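Long-range contact in prenylcyclase (Actinoplanes teichomyceticus, PDB 6IJ1), which probably cyclises or otherwise transforms a prenyl-derived substrate: residues A13-R24 and G326-L337. Residues are numbered along the deposited sequence; the frame is centred on the assembly and turned at random.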
ATOM      1  N   ALA A  13      18.311   3.908  12.429  1.00 25.01           N
ATOM      2  CA  ALA A  13      16.868   4.094  12.321  1.00 20.03           C
ATOM      3  C   ALA A  13      16.191   2.828  11.866  1.00 19.39           C
ATOM      4  O   ALA A  13      15.137   2.455  12.389  1.00 18.50           O
ATOM      5  CB  ALA A  13      16.561   5.235  11.364  1.00 20.66           C
ATOM      6  N   VAL A  14      16.755   2.148  10.856  1.00 20.17           N
ATOM      7  CA  VAL A  14      16.131   0.917  10.370  1.00 18.32           C
ATOM      8  C   VAL A  14      16.102  -0.131  11.467  1.00 16.79           C
ATOM      9  O   VAL A  14      15.096  -0.814  11.668  1.00 20.09           O
ATOM     10  CB  VAL A  14      16.856   0.425   9.101  1.00 20.05           C
ATOM     11  CG1 VAL A  14      16.426  -0.981   8.709  1.00 20.56           C
ATOM     12  CG2 VAL A  14      16.560   1.354   7.955  1.00 23.02           C
ATOM     13  N   ARG A  15      17.242  -0.337  12.141  1.00 19.21           N
ATOM     14  CA  ARG A  15      17.276  -1.288  13.237  1.00 19.75           C
ATOM     15  C   ARG A  15      16.217  -0.996  14.300  1.00 18.39           C
ATOM     16  O   ARG A  15      15.489  -1.892  14.716  1.00 20.30           O
ATOM     17  CB  ARG A  15      18.675  -1.319  13.866  1.00 22.60           C
ATOM     18  CG  ARG A  15      18.799  -2.394  14.959  1.00 34.70           C
ATOM     19  CD  ARG A  15      20.136  -2.284  15.728  1.00 44.30           C
ATOM     20  NE  ARG A  15      21.188  -1.757  14.854  1.00 63.42           N
ATOM     21  CZ  ARG A  15      21.692  -0.523  14.955  1.00 61.13           C
ATOM     22  NH1 ARG A  15      21.229   0.303  15.894  1.00 62.52           N
ATOM     23  NH2 ARG A  15      22.636  -0.104  14.112  1.00 47.36           N
ATOM     24  N   ARG A  16      16.085   0.284  14.688  1.00 17.82           N
ATOM     25  CA  ARG A  16      15.102   0.617  15.723  1.00 17.88           C
ATOM     26  C   ARG A  16      13.653   0.439  15.232  1.00 19.05           C
ATOM     27  O   ARG A  16      12.776   0.057  16.008  1.00 17.56           O
ATOM     28  CB  ARG A  16      15.305   2.050  16.181  1.00 16.99           C
ATOM     29  CG  ARG A  16      16.568   2.210  17.084  1.00 19.86           C
ATOM     30  CD  ARG A  16      16.936   3.704  17.208  1.00 24.96           C
ATOM     31  NE  ARG A  16      15.790   4.401  17.755  1.00 26.22           N
ATOM     32  CZ  ARG A  16      15.548   5.693  17.587  1.00 28.72           C
ATOM     33  NH1 ARG A  16      16.390   6.487  16.928  1.00 30.59           N
ATOM     34  NH2 ARG A  16      14.446   6.216  18.096  1.00 31.41           N
ATOM     35  N   GLY A  17      13.411   0.668  13.942  1.00 18.70           N
ATOM     36  CA  GLY A  17      12.090   0.432  13.389  1.00 18.00           C
ATOM     37  C   GLY A  17      11.761  -1.046  13.311  1.00 16.08           C
ATOM     38  O   GLY A  17      10.627  -1.473  13.562  1.00 15.97           O
ATOM     39  N   VAL A  18      12.783  -1.867  12.990  1.00 17.92           N
ATOM     40  CA  VAL A  18      12.598  -3.313  13.035  1.00 17.69           C
ATOM     41  C   VAL A  18      12.255  -3.785  14.444  1.00 18.48           C
ATOM     42  O   VAL A  18      11.315  -4.558  14.637  1.00 20.37           O
ATOM     43  CB  VAL A  18      13.849  -4.041  12.490  1.00 18.48           C
ATOM     44  CG1 VAL A  18      13.708  -5.544  12.748  1.00 19.62           C
ATOM     45  CG2 VAL A  18      13.946  -3.802  11.008  1.00 20.29           C
ATOM     46  N   ASP A  19      12.985  -3.292  15.460  1.00 18.39           N
ATOM     47  CA  ASP A  19      12.651  -3.674  16.826  1.00 19.73           C
ATOM     48  C   ASP A  19      11.233  -3.250  17.184  1.00 19.27           C
ATOM     49  O   ASP A  19      10.531  -3.981  17.855  1.00 19.88           O
ATOM     50  CB  ASP A  19      13.598  -3.036  17.817  1.00 22.29           C
ATOM     51  CG  ASP A  19      15.018  -3.655  17.784  1.00 33.88           C
ATOM     52  OD1 ASP A  19      15.168  -4.832  17.396  1.00 39.33           O
ATOM     53  OD2 ASP A  19      15.946  -2.942  18.160  1.00 37.89           O
ATOM     54  N   PHE A  20      10.800  -2.044  16.776  1.00 18.32           N
ATOM     55  CA  PHE A  20       9.406  -1.654  17.032  1.00 18.07           C
ATOM     56  C   PHE A  20       8.444  -2.663  16.423  1.00 16.23           C
ATOM     57  O   PHE A  20       7.523  -3.130  17.076  1.00 18.87           O
ATOM     58  CB  PHE A  20       9.150  -0.242  16.469  1.00 16.75           C
ATOM     59  CG  PHE A  20       7.693   0.160  16.497  1.00 17.44           C
ATOM     60  CD1 PHE A  20       7.154   0.753  17.619  1.00 17.10           C
ATOM     61  CD2 PHE A  20       6.864  -0.054  15.382  1.00 17.44           C
ATOM     62  CE1 PHE A  20       5.770   1.117  17.642  1.00 17.14           C
ATOM     63  CE2 PHE A  20       5.512   0.329  15.409  1.00 17.61           C
ATOM     64  CZ  PHE A  20       4.972   0.889  16.519  1.00 18.61           C
ATOM     65  N   LEU A  21       8.658  -3.039  15.151  1.00 16.74           N
ATOM     66  CA  LEU A  21       7.684  -3.915  14.509  1.00 17.65           C
ATOM     67  C   LEU A  21       7.720  -5.325  15.103  1.00 17.93           C
ATOM     68  O   LEU A  21       6.686  -5.934  15.319  1.00 19.09           O
ATOM     69  CB  LEU A  21       7.944  -3.986  13.001  1.00 19.08           C
ATOM     70  CG  LEU A  21       7.627  -2.700  12.207  1.00 14.28           C
ATOM     71  CD1 LEU A  21       8.096  -2.841  10.775  1.00 16.53           C
ATOM     72  CD2 LEU A  21       6.117  -2.435  12.303  1.00 16.91           C
ATOM     73  N   LEU A  22       8.913  -5.855  15.376  1.00 18.60           N
ATOM     74  CA  LEU A  22       8.973  -7.175  16.012  1.00 20.17           C
ATOM     75  C   LEU A  22       8.329  -7.164  17.390  1.00 21.92           C
ATOM     76  O   LEU A  22       7.666  -8.134  17.763  1.00 21.24           O
ATOM     77  CB  LEU A  22      10.430  -7.629  16.100  1.00 21.34           C
ATOM     78  CG  LEU A  22      11.082  -7.923  14.771  1.00 20.62           C
ATOM     79  CD1 LEU A  22      12.596  -8.231  15.045  1.00 25.87           C
ATOM     80  CD2 LEU A  22      10.388  -9.070  14.029  1.00 24.36           C
ATOM     81  N   ASP A  23       8.520  -6.086  18.173  1.00 20.22           N
ATOM     82  CA  ASP A  23       7.882  -6.026  19.490  1.00 20.73           C
ATOM     83  C   ASP A  23       6.377  -5.909  19.407  1.00 22.82           C
ATOM     84  O   ASP A  23       5.680  -6.251  20.383  1.00 23.87           O
ATOM     85  CB  ASP A  23       8.453  -4.859  20.299  1.00 22.39           C
ATOM     86  CG  ASP A  23       9.882  -5.122  20.767  1.00 41.12           C
ATOM     87  OD1 ASP A  23      10.351  -6.275  20.613  1.00 48.98           O
ATOM     88  OD2 ASP A  23      10.535  -4.193  21.296  1.00 47.96           O
ATOM     89  N   ARG A  24       5.825  -5.463  18.278  1.00 19.33           N
ATOM     90  CA  ARG A  24       4.382  -5.339  18.145  1.00 21.54           C
ATOM     91  C   ARG A  24       3.733  -6.565  17.489  1.00 21.45           C
ATOM     92  O   ARG A  24       2.531  -6.551  17.199  1.00 21.90           O
ATOM     93  CB  ARG A  24       4.029  -4.049  17.354  1.00 22.69           C
ATOM     94  CG  ARG A  24       4.509  -2.684  17.884  1.00 32.80           C
ATOM     95  CD  ARG A  24       4.080  -2.494  19.244  1.00 32.73           C
ATOM     96  NE  ARG A  24       4.452  -1.219  19.901  1.00 41.10           N
ATOM     97  CZ  ARG A  24       5.680  -0.899  20.318  1.00 39.31           C
ATOM     98  NH1 ARG A  24       6.715  -1.699  20.033  1.00 36.83           N
ATOM     99  NH2 ARG A  24       5.886   0.255  20.988  1.00 38.17           N
ATOM    100  N   GLY A 326       0.491   2.572  14.207  1.00 12.71           N
ATOM    101  CA  GLY A 326       1.706   3.036  13.556  1.00 13.45           C
ATOM    102  C   GLY A 326       2.486   1.969  12.816  1.00 13.61           C
ATOM    103  O   GLY A 326       3.596   2.256  12.335  1.00 14.64           O
ATOM    104  N   LEU A 327       1.900   0.780  12.638  1.00 13.88           N
ATOM    105  CA  LEU A 327       2.694  -0.275  11.975  1.00 12.33           C
ATOM    106  C   LEU A 327       2.777  -0.003  10.471  1.00 14.20           C
ATOM    107  O   LEU A 327       3.840  -0.182   9.858  1.00 13.81           O
ATOM    108  CB  LEU A 327       2.111  -1.683  12.193  1.00 14.48           C
ATOM    109  CG  LEU A 327       1.738  -2.140  13.603  1.00 20.49           C
ATOM    110  CD1 LEU A 327       1.579  -3.697  13.545  1.00 19.79           C
ATOM    111  CD2 LEU A 327       2.734  -1.772  14.633  1.00 23.69           C
ATOM    112  N   HIS A 328       1.665   0.422   9.853  1.00 13.29           N
ATOM    113  CA  HIS A 328       1.714   0.646   8.416  1.00 12.86           C
ATOM    114  C   HIS A 328       2.666   1.771   8.084  1.00 13.99           C
ATOM    115  O   HIS A 328       3.500   1.651   7.189  1.00 13.70           O
ATOM    116  CB  HIS A 328       0.284   0.936   7.924  1.00 13.41           C
ATOM    117  CG  HIS A 328       0.116   0.856   6.442  1.00 12.94           C
ATOM    118  ND1 HIS A 328       0.737   1.725   5.585  1.00 14.20           N
ATOM    119  CD2 HIS A 328      -0.582  -0.014   5.673  1.00 14.45           C
ATOM    120  CE1 HIS A 328       0.424   1.410   4.342  1.00 14.73           C
ATOM    121  NE2 HIS A 328      -0.374   0.343   4.356  1.00 14.69           N
ATOM    122  N   THR A 329       2.588   2.861   8.840  1.00 12.68           N
ATOM    123  CA  THR A 329       3.510   3.990   8.591  1.00 12.14           C
ATOM    124  C   THR A 329       4.945   3.559   8.776  1.00 11.67           C
ATOM    125  O   THR A 329       5.805   3.855   7.952  1.00 13.16           O
ATOM    126  CB  THR A 329       3.207   5.164   9.555  1.00 13.12           C
ATOM    127  OG1 THR A 329       1.886   5.661   9.354  1.00 12.80           O
ATOM    128  CG2 THR A 329       4.211   6.336   9.352  1.00 13.40           C
ATOM    129  N   THR A 330       5.240   2.854   9.860  1.00 13.30           N
ATOM    130  CA  THR A 330       6.626   2.495  10.123  1.00 12.41           C
ATOM    131  C   THR A 330       7.153   1.561   9.044  1.00 13.17           C
ATOM    132  O   THR A 330       8.291   1.744   8.593  1.00 14.24           O
ATOM    133  CB  THR A 330       6.694   1.853  11.515  1.00 14.05           C
ATOM    134  OG1 THR A 330       6.288   2.820  12.468  1.00 15.45           O
ATOM    135  CG2 THR A 330       8.142   1.401  11.819  1.00 14.75           C
ATOM    136  N   ALA A 331       6.332   0.585   8.626  1.00 14.46           N
ATOM    137  CA  ALA A 331       6.804  -0.293   7.546  1.00 14.58           C
ATOM    138  C   ALA A 331       7.083   0.502   6.285  1.00 13.75           C
ATOM    139  O   ALA A 331       8.103   0.274   5.586  1.00 14.80           O
ATOM    140  CB  ALA A 331       5.788  -1.408   7.272  1.00 14.94           C
ATOM    141  N   THR A 332       6.170   1.416   5.928  1.00 13.43           N
ATOM    142  CA  THR A 332       6.356   2.258   4.747  1.00 12.72           C
ATOM    143  C   THR A 332       7.650   3.057   4.817  1.00 13.19           C
ATOM    144  O   THR A 332       8.398   3.159   3.814  1.00 13.12           O
ATOM    145  CB  THR A 332       5.140   3.194   4.594  1.00 13.39           C
ATOM    146  OG1 THR A 332       3.921   2.409   4.618  1.00 13.55           O
ATOM    147  CG2 THR A 332       5.197   3.980   3.311  1.00 14.46           C
ATOM    148  N   VAL A 333       7.939   3.648   5.982  1.00 13.20           N
ATOM    149  CA  VAL A 333       9.146   4.417   6.155  1.00 13.10           C
ATOM    150  C   VAL A 333      10.374   3.519   6.048  1.00 14.53           C
ATOM    151  O   VAL A 333      11.363   3.906   5.418  1.00 14.15           O
ATOM    152  CB  VAL A 333       9.104   5.151   7.527  1.00 13.35           C
ATOM    153  CG1 VAL A 333      10.490   5.793   7.756  1.00 14.53           C
ATOM    154  CG2 VAL A 333       7.971   6.245   7.518  1.00 14.66           C
ATOM    155  N   LEU A 334      10.356   2.343   6.685  1.00 14.05           N
ATOM    156  CA  LEU A 334      11.536   1.468   6.575  1.00 13.60           C
ATOM    157  C   LEU A 334      11.801   1.101   5.122  1.00 15.14           C
ATOM    158  O   LEU A 334      12.975   1.034   4.712  1.00 17.34           O
ATOM    159  CB  LEU A 334      11.349   0.203   7.411  1.00 14.76           C
ATOM    160  CG  LEU A 334      11.299   0.475   8.914  1.00 16.12           C
ATOM    161  CD1 LEU A 334      10.999  -0.822   9.676  1.00 19.62           C
ATOM    162  CD2 LEU A 334      12.653   1.052   9.429  1.00 22.59           C
ATOM    163  N   GLN A 335      10.744   0.859   4.335  1.00 15.73           N
ATOM    164  CA  GLN A 335      10.982   0.553   2.912  1.00 15.94           C
ATOM    165  C   GLN A 335      11.691   1.716   2.234  1.00 16.75           C
ATOM    166  O   GLN A 335      12.647   1.517   1.445  1.00 16.75           O
ATOM    167  CB  GLN A 335       9.627   0.215   2.256  1.00 16.27           C
ATOM    168  CG  GLN A 335       9.721  -0.145   0.743  1.00 17.49           C
ATOM    169  CD  GLN A 335      10.182  -1.538   0.553  1.00 24.80           C
ATOM    170  OE1 GLN A 335       9.544  -2.476   1.025  1.00 22.94           O
ATOM    171  NE2 GLN A 335      11.303  -1.710  -0.108  1.00 28.07           N
ATOM    172  N   ALA A 336      11.297   2.948   2.543  1.00 15.38           N
ATOM    173  CA  ALA A 336      11.968   4.104   1.951  1.00 15.35           C
ATOM    174  C   ALA A 336      13.407   4.212   2.423  1.00 16.93           C
ATOM    175  O   ALA A 336      14.278   4.597   1.637  1.00 17.34           O
ATOM    176  CB  ALA A 336      11.187   5.375   2.333  1.00 16.38           C
ATOM    177  N   LEU A 337      13.654   3.971   3.704  1.00 15.75           N
ATOM    178  CA  LEU A 337      15.044   4.124   4.200  1.00 15.97           C
ATOM    179  C   LEU A 337      15.949   3.090   3.526  1.00 19.41           C
ATOM    180  O   LEU A 337      17.082   3.430   3.207  1.00 21.90           O
ATOM    181  CB  LEU A 337      15.057   4.031   5.724  1.00 16.91           C
ATOM    182  CG  LEU A 337      14.479   5.259   6.423  1.00 18.76           C
ATOM    183  CD1 LEU A 337      14.495   5.083   7.929  1.00 20.09           C
ATOM    184  CD2 LEU A 337      15.228   6.517   6.023  1.00 21.14           C
TER
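Leu334 and Leu21 meet tip to tip, CD1 to CD1 at 3.7 Å, and each acts as a knob in the opposite helix: Leu334 sits among Val14, Gly17, Val18 and Leu21, and Leu21 among Leu327, Thr330, Ala331 and Leu334. Reciprocal knobs-into-holes packing thus joins two nearly antiparallel helices (152°) whose axes approach to 10.0 Å. The floor of the Leu334 hole is backbone: CD2 lies 3.6 Å from Val14 CA, and CD1 lies against the carbonyl carbon of Gly17, where a modelled beta carbon would clash with CD2. With Leu334 CB already facing the other helix, CG anti to the carbonyl carbon (chi1 -66°) and an extended chi2 carry both methyls to it. Further along, Val14 CG2 slides past Leu337 CB at 3.8 Å.

At the other end, Phe20 crosses Leu327 at about a right angle, its CE2 3.6 Å from Leu327 CD2. In Arg24, chi1 (-58°) places CG over one face of the Phe20 ring, offset toward the rim, and the bend at chi2 turns the chain back until Phe20 CE1 lies 3.3 Å above the guanidinium plane, over its centre; CB and CG also touch Leu327 CD2. Thr330 divides its branches: CG2 rests against both Phe20 CD2 and Leu21 CG, whereas OG1 donates to Gly326 O at 2.8 Å, from the opposite face of that carbonyl to Thr330 N. A valine here would probably leave Gly326 O without the hydroxyl donor, with only the backbone bond from the same residue remaining.

Twelve of the thirteen touching residues are buried, and the contact brings N-terminal helix 10-23 against C-terminal helix 327-341. Helix 58-71 meets the former through Val18 and Leu22; helices 42-52 and 246-256 pack on the latter, and the loop at Ser284 touches both Phe20 and Thr330.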